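Local coordinates for protein glutamate receptor 1 (Adineta vaga, PDB 4IO2) that probably serves as a glutamate-gated ion channel of the membrane, represented here by its extracellular ligand-binding domain with glutamate bound, at residues 177-181 with 182-186. Numbering follows the deposited sequence.
With GLU (glutamic acid), chain E.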
# COMPACT_ATOMS: atom_id res chain seq x y z
N SER A 177 -24.10 -2.36 6.05
CA SER A 177 -22.93 -3.13 6.50
C SER A 177 -21.68 -2.48 5.89
O SER A 177 -21.79 -1.41 5.26
CB SER A 177 -23.05 -4.59 6.07
OG SER A 177 -22.03 -5.40 6.69
N PHE A 178 -20.50 -3.07 6.14
CA PHE A 178 -19.23 -2.58 5.59
C PHE A 178 -18.71 -3.67 4.66
O PHE A 178 -18.91 -4.87 4.91
CB PHE A 178 -18.16 -2.45 6.69
CG PHE A 178 -18.47 -1.46 7.79
CD1 PHE A 178 -19.41 -0.47 7.64
CD2 PHE A 178 -17.77 -1.53 9.00
CE1 PHE A 178 -19.67 0.42 8.66
CE2 PHE A 178 -17.99 -0.63 10.00
CZ PHE A 178 -18.96 0.35 9.83
N MET A 179 -18.03 -3.25 3.61
CA MET A 179 -17.47 -4.19 2.64
C MET A 179 -16.28 -3.56 1.95
O MET A 179 -16.27 -2.37 1.68
CB MET A 179 -18.54 -4.61 1.65
CG MET A 179 -18.10 -5.70 0.73
SD MET A 179 -19.52 -6.25 -0.31
CE MET A 179 -18.73 -7.61 -1.21
N ASP A 180 -15.23 -4.34 1.73
CA ASP A 180 -14.09 -3.87 0.95
C ASP A 180 -14.54 -3.30 -0.38
O ASP A 180 -15.42 -3.84 -1.04
CB ASP A 180 -13.14 -5.00 0.65
CG ASP A 180 -12.39 -5.54 1.85
OD1 ASP A 180 -12.23 -4.81 2.87
OD2 ASP A 180 -11.92 -6.69 1.70
N ILE A 181 -13.87 -2.25 -0.82
CA ILE A 181 -14.34 -1.51 -1.99
C ILE A 181 -14.29 -2.31 -3.28
O ILE A 181 -15.20 -2.18 -4.12
CB ILE A 181 -13.55 -0.17 -2.15
CG1 ILE A 181 -14.17 0.72 -3.22
CG2 ILE A 181 -12.04 -0.42 -2.40
CD1 ILE A 181 -13.54 2.12 -3.23
N GLY A 182 -13.26 -3.10 -3.52
CA GLY A 182 -13.18 -3.79 -4.81
C GLY A 182 -14.27 -4.81 -5.04
O GLY A 182 -14.95 -4.78 -6.06
N THR A 183 -14.47 -5.68 -4.08
CA THR A 183 -15.56 -6.65 -4.17
C THR A 183 -16.96 -5.97 -4.00
O THR A 183 -17.93 -6.44 -4.59
CB THR A 183 -15.39 -7.81 -3.16
OG1 THR A 183 -15.18 -7.28 -1.83
CG2 THR A 183 -14.22 -8.73 -3.59
N ALA A 184 -17.05 -4.90 -3.20
CA ALA A 184 -18.34 -4.20 -3.03
C ALA A 184 -18.77 -3.62 -4.37
O ALA A 184 -19.94 -3.73 -4.75
CB ALA A 184 -18.20 -3.07 -2.00
N GLU A 185 -17.83 -3.00 -5.09
CA GLU A 185 -18.15 -2.46 -6.42
C GLU A 185 -18.54 -3.62 -7.35
O GLU A 185 -19.50 -3.52 -8.11
CB GLU A 185 -16.92 -1.77 -7.00
CG GLU A 185 -16.63 -0.41 -6.41
CD GLU A 185 -15.29 0.19 -6.89
OE1 GLU A 185 -14.50 -0.51 -7.61
OE2 GLU A 185 -15.03 1.38 -6.57
N TYR A 186 -17.77 -4.70 -7.35
CA TYR A 186 -18.07 -5.79 -8.25
C TYR A 186 -19.49 -6.32 -8.02
O TYR A 186 -20.25 -6.51 -8.98
CB TYR A 186 -17.04 -6.92 -8.08
CG TYR A 186 -17.31 -8.08 -9.00
CD1 TYR A 186 -16.89 -8.08 -10.32
CD2 TYR A 186 -18.00 -9.19 -8.54
CE1 TYR A 186 -17.19 -9.15 -11.17
CE2 TYR A 186 -18.31 -10.24 -9.37
CZ TYR A 186 -17.91 -10.23 -10.66
OH TYR A 186 -18.22 -11.33 -11.46
N GLU E . -10.55 -8.17 3.57
CA GLU E . -11.40 -8.50 4.73
C GLU E . -10.56 -9.15 5.82
O GLU E . -9.41 -9.57 5.55
CB GLU E . -12.57 -9.42 4.36
CG GLU E . -13.51 -8.91 3.27
CD GLU E . -14.40 -7.72 3.66
OE1 GLU E . -14.39 -7.35 4.83
OE2 GLU E . -15.15 -7.23 2.78
OXT GLU E . -11.05 -9.25 6.97
O HOH W 1 -12.68 -7.88 -0.68
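Met179, close to the end of strand 177-180, runs its side chain along the first turn of the helix that follows, against Ala184 and Thr183. With CG anti to the backbone N (chi1 -172°) and the rest of the chain extended, SD reaches Ala184 CA at 3.6 Å. Met179 CG lies 3.8 Å from Ala184 CB. The Met179 side chain crosses that of Thr183 at about a right angle, CE ending 3.6 Å from Thr183 OG1. Farther out, the Ile181 and Glu185 side chains run alongside each other in a common direction, Ile181 CG1 3.5 Å from Glu185 OE2.

Two backbone bonds start the helix: Ala184 N gives its hydrogen to Asp180 O at 2.9 Å, and Glu185 N to Ile181 O at the same length. Asp180 takes the N-cap position, yet its carboxylate makes no capping bond and serves the ligand instead. OD2 accepts from the ligand's amino N at 2.8 Å and also from a water, which in turn accepts from Thr183 OG1; Asn105 holds OD1. Asp180 N donates almost straight (177°) to ligand OE2 at 3.1 Å.

The strand-to-helix junction thus holds the ligand's amino group and its side-chain carboxylate, while Arg92 and Arg136 are among glutamate's other partners, in the cleft of a periplasmic-binding-protein-like, ionotropic glutamate receptor domain.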